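PDB 2ZOP: putative uncharacterized protein TTHB164 from Thermus thermophilus HB8, which is probably part of the Cmr ribonucleoprotein complex, a type III-B CRISPR assembly that defends the cell against mobile genetic elements. Local coordinates for residues Ala9-Glu14 with Ala67-Tyr72; Glu27-Ala32 with Arg106-Leu111; Leu38-Gly43 with Ala100-Lys105. One frame throughout, in Å; residues are numbered along the deposited sequence.

Interaction 1. Residues Ala9-Glu14 with Ala67-Tyr72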
# COMPACT_ATOMS: atom_id res chain seq x y z
N ALA A 9 12.60 20.43 8.91
CA ALA A 9 12.34 20.25 10.33
C ALA A 9 12.21 21.59 11.04
O ALA A 9 11.28 21.80 11.81
CB ALA A 9 13.46 19.42 10.97
N GLN A 10 13.13 22.50 10.76
CA GLN A 10 13.09 23.82 11.38
C GLN A 10 11.96 24.72 10.87
O GLN A 10 11.38 25.46 11.65
CB GLN A 10 14.46 24.49 11.26
CG GLN A 10 15.50 23.80 12.17
CD GLN A 10 16.89 24.37 12.05
OE1 GLN A 10 17.09 25.47 11.54
NE2 GLN A 10 17.88 23.63 12.54
N LYS A 11 11.64 24.64 9.58
CA LYS A 11 10.55 25.45 9.03
C LYS A 11 9.23 24.94 9.59
O LYS A 11 8.32 25.72 9.88
CB LYS A 11 10.53 25.37 7.49
CG LYS A 11 11.58 26.24 6.78
CD LYS A 11 11.54 26.03 5.27
CE LYS A 11 12.42 27.02 4.52
NZ LYS A 11 11.91 28.41 4.65
N ALA A 12 9.13 23.62 9.73
CA ALA A 12 7.92 23.00 10.27
C ALA A 12 7.77 23.47 11.71
O ALA A 12 6.67 23.76 12.18
CB ALA A 12 8.05 21.48 10.22
N TYR A 13 8.91 23.53 12.40
CA TYR A 13 8.96 23.98 13.78
C TYR A 13 8.37 25.39 13.85
O TYR A 13 7.54 25.67 14.71
CB TYR A 13 10.42 23.98 14.24
CG TYR A 13 10.68 24.55 15.61
CD1 TYR A 13 9.83 24.29 16.68
CD2 TYR A 13 11.84 25.29 15.86
CE1 TYR A 13 10.12 24.74 17.96
CE2 TYR A 13 12.15 25.74 17.14
CZ TYR A 13 11.28 25.47 18.19
OH TYR A 13 11.58 25.91 19.45
N GLU A 14 8.77 26.26 12.93
CA GLU A 14 8.26 27.62 12.94
C GLU A 14 6.75 27.67 12.64
O GLU A 14 6.01 28.41 13.28
CB GLU A 14 9.01 28.49 11.93
CG GLU A 14 8.55 29.93 11.96
CD GLU A 14 9.38 30.83 11.06
OE1 GLU A 14 9.24 30.73 9.83
OE2 GLU A 14 10.16 31.64 11.60
N ALA A 67 3.06 22.55 2.47
CA ALA A 67 3.45 22.82 1.09
C ALA A 67 4.47 23.96 1.04
O ALA A 67 5.39 23.92 0.22
CB ALA A 67 2.22 23.18 0.25
N GLN A 68 4.33 24.96 1.90
CA GLN A 68 5.27 26.07 1.88
C GLN A 68 6.63 25.62 2.42
O GLN A 68 7.67 26.01 1.89
CB GLN A 68 4.71 27.25 2.68
CG GLN A 68 3.56 27.93 1.95
CD GLN A 68 2.78 28.92 2.81
OE1 GLN A 68 1.96 29.68 2.29
NE2 GLN A 68 3.02 28.92 4.11
N VAL A 69 6.61 24.79 3.45
CA VAL A 69 7.85 24.27 4.00
C VAL A 69 8.61 23.54 2.90
O VAL A 69 9.84 23.61 2.83
CB VAL A 69 7.57 23.30 5.16
CG1 VAL A 69 8.80 22.48 5.48
CG2 VAL A 69 7.15 24.10 6.38
N LEU A 70 7.88 22.84 2.03
CA LEU A 70 8.52 22.12 0.94
C LEU A 70 8.91 23.03 -0.22
O LEU A 70 9.50 22.56 -1.19
CB LEU A 70 7.62 20.99 0.45
CG LEU A 70 7.45 19.82 1.43
CD1 LEU A 70 6.58 18.75 0.78
CD2 LEU A 70 8.81 19.24 1.80
N GLY A 71 8.58 24.31 -0.14
CA GLY A 71 8.96 25.23 -1.20
C GLY A 71 7.90 25.55 -2.24
O GLY A 71 8.20 26.22 -3.23
N TYR A 72 6.68 25.06 -2.03
CA TYR A 72 5.59 25.33 -2.97
C TYR A 72 4.82 26.55 -2.48
O TYR A 72 4.92 26.92 -1.32
CB TYR A 72 4.65 24.12 -3.05
CG TYR A 72 5.31 22.92 -3.68
CD1 TYR A 72 5.31 22.75 -5.06
CD2 TYR A 72 5.96 21.97 -2.90
CE1 TYR A 72 5.96 21.66 -5.65
CE2 TYR A 72 6.61 20.89 -3.47
CZ TYR A 72 6.60 20.73 -4.84
OH TYR A 72 7.24 19.65 -5.40

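Interaction 2. Residues Glu27-Ala32 with Arg106-Leu111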
# COMPACT_ATOMS: atom_id res chain seq x y z
N GLU A 27 -7.19 21.68 16.34
CA GLU A 27 -7.59 21.07 15.08
C GLU A 27 -6.37 20.94 14.17
O GLU A 27 -6.25 20.00 13.38
CB GLU A 27 -8.68 21.92 14.41
CG GLU A 27 -9.88 22.17 15.34
CD GLU A 27 -10.93 23.10 14.74
OE1 GLU A 27 -10.57 24.03 13.99
OE2 GLU A 27 -12.12 22.91 15.05
N TYR A 28 -5.46 21.91 14.30
CA TYR A 28 -4.22 21.94 13.54
C TYR A 28 -3.38 20.73 13.91
O TYR A 28 -2.79 20.07 13.04
CB TYR A 28 -3.45 23.21 13.87
CG TYR A 28 -2.23 23.45 13.00
CD1 TYR A 28 -2.33 24.12 11.79
CD2 TYR A 28 -0.97 23.01 13.41
CE1 TYR A 28 -1.20 24.37 11.01
CE2 TYR A 28 0.16 23.25 12.64
CZ TYR A 28 0.04 23.93 11.45
OH TYR A 28 1.16 24.18 10.70
N ARG A 29 -3.30 20.46 15.20
CA ARG A 29 -2.54 19.32 15.72
C ARG A 29 -3.19 18.01 15.27
O ARG A 29 -2.48 17.07 14.88
CB ARG A 29 -2.49 19.37 17.26
CG ARG A 29 -2.08 18.05 17.93
CD ARG A 29 -1.85 18.22 19.44
NE ARG A 29 -1.44 16.96 20.06
CZ ARG A 29 -2.29 15.98 20.38
NH1 ARG A 29 -3.58 16.12 20.14
NH2 ARG A 29 -1.84 14.85 20.91
N ASP A 30 -4.52 17.95 15.32
CA ASP A 30 -5.22 16.74 14.90
C ASP A 30 -4.83 16.38 13.48
O ASP A 30 -4.52 15.22 13.18
CB ASP A 30 -6.74 16.92 14.97
CG ASP A 30 -7.25 16.98 16.39
OD1 ASP A 30 -6.61 16.37 17.28
OD2 ASP A 30 -8.30 17.61 16.63
N MSE A 31 -4.84 17.39 12.60
CA MSE A 31 -4.48 17.16 11.21
C MSE A 31 -3.01 16.80 11.04
O MSE A 31 -2.67 15.97 10.20
CB MSE A 31 -4.82 18.38 10.36
CG MSE A 31 -6.15 18.22 9.64
SE MSE A 31 -6.06 17.17 7.99
CE MSE A 31 -5.07 15.60 8.51
N ALA A 32 -2.15 17.43 11.83
CA ALA A 32 -0.72 17.16 11.78
C ALA A 32 -0.45 15.71 12.17
O ALA A 32 0.39 15.04 11.56
CB ALA A 32 0.03 18.10 12.74
N ARG A 106 5.61 15.70 14.95
CA ARG A 106 6.48 15.72 16.12
C ARG A 106 6.42 17.05 16.88
O ARG A 106 6.30 17.06 18.11
CB ARG A 106 7.92 15.42 15.71
CG ARG A 106 8.11 13.97 15.29
CD ARG A 106 9.36 13.79 14.46
NE ARG A 106 9.44 12.46 13.88
CZ ARG A 106 10.24 12.14 12.87
NH1 ARG A 106 11.03 13.06 12.33
NH2 ARG A 106 10.24 10.90 12.38
N PHE A 107 6.51 18.17 16.17
CA PHE A 107 6.45 19.45 16.83
C PHE A 107 5.06 19.78 17.35
O PHE A 107 4.92 20.54 18.31
CB PHE A 107 6.99 20.56 15.92
CG PHE A 107 8.49 20.59 15.87
CD1 PHE A 107 9.23 20.90 17.01
CD2 PHE A 107 9.17 20.22 14.72
CE1 PHE A 107 10.62 20.84 17.01
CE2 PHE A 107 10.57 20.16 14.70
CZ PHE A 107 11.29 20.46 15.86
N ALA A 108 4.02 19.22 16.73
CA ALA A 108 2.66 19.46 17.20
C ALA A 108 2.48 18.74 18.54
O ALA A 108 1.83 19.26 19.46
CB ALA A 108 1.63 18.93 16.19
N GLN A 109 3.07 17.55 18.66
CA GLN A 109 2.99 16.75 19.89
C GLN A 109 3.71 17.44 21.04
O GLN A 109 3.29 17.35 22.18
CB GLN A 109 3.64 15.37 19.67
CG GLN A 109 2.79 14.39 18.89
CD GLN A 109 1.70 13.75 19.74
OE1 GLN A 109 0.83 14.45 20.27
NE2 GLN A 109 1.74 12.43 19.87
N ALA A 110 4.81 18.12 20.72
CA ALA A 110 5.60 18.80 21.73
C ALA A 110 5.15 20.22 22.07
O ALA A 110 5.35 20.68 23.19
CB ALA A 110 7.06 18.84 21.29
N LEU A 111 4.53 20.90 21.11
CA LEU A 111 4.12 22.29 21.29
C LEU A 111 2.63 22.59 21.47
O LEU A 111 2.27 23.64 21.98
CB LEU A 111 4.64 23.12 20.11
CG LEU A 111 6.15 23.02 19.83
CD1 LEU A 111 6.50 23.84 18.59
CD2 LEU A 111 6.93 23.51 21.05

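Interaction 3. Residues Leu38-Gly43 with Ala100-Lys105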
# COMPACT_ATOMS: atom_id res chain seq x y z
N LEU A 38 -2.31 9.10 6.65
CA LEU A 38 -3.02 9.13 5.37
C LEU A 38 -2.07 8.97 4.18
O LEU A 38 -2.40 8.28 3.22
CB LEU A 38 -3.80 10.43 5.20
CG LEU A 38 -4.94 10.65 6.19
CD1 LEU A 38 -5.63 11.96 5.84
CD2 LEU A 38 -5.93 9.48 6.12
N VAL A 39 -0.91 9.61 4.24
CA VAL A 39 0.03 9.49 3.13
C VAL A 39 0.46 8.03 2.97
O VAL A 39 0.47 7.50 1.86
CB VAL A 39 1.28 10.40 3.34
CG1 VAL A 39 2.33 10.11 2.28
CG2 VAL A 39 0.86 11.89 3.24
N ARG A 40 0.78 7.37 4.09
CA ARG A 40 1.20 5.97 4.05
C ARG A 40 0.11 5.00 3.60
O ARG A 40 0.35 4.15 2.75
CB ARG A 40 1.70 5.52 5.42
CG ARG A 40 3.11 5.99 5.80
CD ARG A 40 3.63 5.19 6.98
NE ARG A 40 2.81 5.39 8.18
CZ ARG A 40 2.93 6.43 8.99
NH1 ARG A 40 3.85 7.36 8.73
NH2 ARG A 40 2.14 6.56 10.05
N GLN A 41 -1.08 5.13 4.16
CA GLN A 41 -2.17 4.22 3.85
C GLN A 41 -3.01 4.55 2.62
O GLN A 41 -3.44 3.65 1.91
CB GLN A 41 -3.09 4.10 5.08
CG GLN A 41 -2.34 3.92 6.40
CD GLN A 41 -3.25 3.52 7.55
OE1 GLN A 41 -4.39 3.96 7.65
NE2 GLN A 41 -2.73 2.69 8.45
N ALA A 42 -3.24 5.83 2.37
CA ALA A 42 -4.07 6.24 1.24
C ALA A 42 -3.27 6.71 0.02
O ALA A 42 -3.79 6.74 -1.10
CB ALA A 42 -5.05 7.33 1.68
N GLY A 43 -2.01 7.07 0.24
CA GLY A 43 -1.20 7.54 -0.86
C GLY A 43 -1.15 9.06 -0.84
O GLY A 43 -2.05 9.70 -0.31
N ALA A 100 8.41 15.73 5.80
CA ALA A 100 8.00 17.04 6.30
C ALA A 100 6.81 16.87 7.25
O ALA A 100 6.75 17.46 8.32
CB ALA A 100 7.62 17.96 5.13
N ALA A 101 5.86 16.02 6.85
CA ALA A 101 4.68 15.75 7.66
C ALA A 101 5.05 15.21 9.05
O ALA A 101 4.50 15.63 10.07
CB ALA A 101 3.77 14.76 6.94
N GLU A 102 5.99 14.26 9.09
CA GLU A 102 6.41 13.71 10.37
C GLU A 102 6.94 14.80 11.30
O GLU A 102 6.74 14.74 12.52
CB GLU A 102 7.48 12.63 10.18
CG GLU A 102 6.96 11.35 9.53
CD GLU A 102 5.96 10.62 10.40
OE1 GLU A 102 5.56 9.49 10.03
OE2 GLU A 102 5.56 11.17 11.46
N TRP A 103 7.63 15.80 10.75
CA TRP A 103 8.16 16.88 11.58
C TRP A 103 7.01 17.72 12.14
O TRP A 103 7.04 18.10 13.31
CB TRP A 103 9.14 17.75 10.79
CG TRP A 103 10.46 17.07 10.58
CD1 TRP A 103 11.04 16.77 9.38
CD2 TRP A 103 11.33 16.55 11.59
NE1 TRP A 103 12.22 16.10 9.59
CE2 TRP A 103 12.43 15.94 10.93
CE3 TRP A 103 11.30 16.53 13.00
CZ2 TRP A 103 13.48 15.32 11.62
CZ3 TRP A 103 12.34 15.91 13.69
CH2 TRP A 103 13.42 15.32 13.00
N PHE A 104 6.02 18.01 11.31
CA PHE A 104 4.86 18.78 11.77
C PHE A 104 4.22 18.01 12.92
O PHE A 104 3.84 18.58 13.95
CB PHE A 104 3.85 18.94 10.64
CG PHE A 104 4.09 20.14 9.77
CD1 PHE A 104 3.55 21.38 10.10
CD2 PHE A 104 4.86 20.03 8.62
CE1 PHE A 104 3.77 22.49 9.31
CE2 PHE A 104 5.10 21.14 7.82
CZ PHE A 104 4.55 22.38 8.16
N LYS A 105 4.10 16.69 12.73
CA LYS A 105 3.52 15.82 13.74
C LYS A 105 4.30 15.88 15.05
O LYS A 105 3.73 16.07 16.13
CB LYS A 105 3.47 14.38 13.23
CG LYS A 105 3.03 13.36 14.27
CD LYS A 105 2.74 12.01 13.63
CE LYS A 105 2.41 10.97 14.69
NZ LYS A 105 3.61 10.67 15.53
O HOH W 1 3.74 8.78 12.02

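Interaction 1. Residues Ala9-Glu14 with Ala67-Tyr72
K11 and A12 on helix 4-19 meet V69, the last residue of helix 57-69, in a small apolar packing contact of the all-alpha Cmr5 fold. The backbones come close, with K11 CA 5.8 Å from V69 CA. With CG1 anti to the backbone N (chi1 164°) and CG2 beside it, both methyls of V69 reach K11 CB, CG2 at 3.8 Å and CG1 at 3.9 Å. CG2 also rests against the backbone of the first helix, 3.9 Å from A12 N. From CB onward K11 runs past V69, its CD 3.8 Å from V69 O, and its ammonium end then leads away from the contact. Just beyond V69 the chain leaves the helix at G71, which has a positive phi and closes a Schellman motif with Y72 N bonded to A67 O at 2.8 Å and G71 N to Q68 O. W8 and K15 of helix 4-19 also touch V69. With no hydrogen bond or salt bridge between the two segments, their joining is a matter of shape and burial of the V69 methyls against K11 CB and the backbone, and the charge of K11 stays outside it.

Interaction 2. Residues Glu27-Ala32 with Arg106-Leu111
Residues 27-32 of helix 25-42 and 106-111 of helix 87-111 run roughly antiparallel; the axes of these short segments approach to 9.1 Å, with N-to-C directions 142° apart. In this helix pair of the all-alpha Cmr5 fold two alanines bring the helices close, with R29 and Q109 beside them. R29 and A108 lie nearest across it, CA to CA 5.4 Å. A32 and A108 direct their CB atoms into the gap and meet methyl to methyl at 3.9 Å. R29 reaches over A108 with its aliphatic part: CG lies 4.2 Å from A108 CB and CD 3.8 Å from A108 O. The chain is extended from CG to NE, and a CG anti to the backbone N (chi1 163°) carries it across the flank of the neighbouring helix, past A108, to Q109. Q109, whose CB points away from the opposite helix, bends back at chi2 and brings its amide to the arginine. I112 also touches R29, and Y28, next to R29 in the chain, bonds through its hydroxyl to D65. The guanidinium and amide planes are inclined by 45°, and R29 NH2 donates to Q109 OE1 at 2.8 Å, tilted out of the carbonyl plane.

Interaction 3. Residues Leu38-Gly43 with Ala100-Lys105
Residues from L38 on belong to helix 25-42, G43 with its positive phi occupies the N-cap position before helix 44-52, and 100-105 is a continuous piece of helix 87-111. R40 and E102 bridge the two segments with a salt bridge at the surface. R40 NH1 donates to E102 OE1 at 3.0 Å, with an N-H...O angle of 137°, so the bond is clearly bent at the hydrogen. Seen from the acceptor, the nitrogen lies nearly along the C-O axis of OE1. The carboxylate oxygen stands at the edge of the guanidinium and close to its plane, and the two flat groups are almost coplanar, 7° apart, although the side chains as a whole cross at about a right angle. Both chains are bent: R40 turns at chi3, and E102, whose CB is directed neither at the 38-43 segment nor away from it, bends at chi2 (-66°) so that its carboxylate comes closer.

In the all-alpha Cmr5 fold this bond links the C-terminal part of helix 25-42 to the middle of the long helix 87-111. P36, one turn before R40, packs on A101 and E102. A second subunit of the homotrimer reaches the same helix end, where its L91 touches L38 and Q41 and its L87 touches A42. A second donor to E102 OE1, beside R40 NH1, is a water at 2.8 Å, and this water also accepts a weak bond from R40 NH2 at 3.4 Å.

How the interactions relate
Helix 87-111 carries one segment of interactions 2 and 3 and packs against interaction 1. Interactions 2 and 3 both join it to helix 25-42, with centres 12 Å apart and interaction 3 nested inside the chain loop closed by interaction 2; they meet where A32 O lies 3.6 Å from K105 CB. Interaction 1 lies 14 Å from each of the others, centre to centre, and on the opposite side of the chain's centre from interaction 3. F104 bridges that pair, its CZ 3.6 Å from V69 CG2, and also meets Y28, with F104 CE1 3.4 Å from Y28 OH. F107 and L111 pack on Y13, connecting interactions 1 and 2. Of the three, 38-43 with 100-105 alone is touched by another subunit.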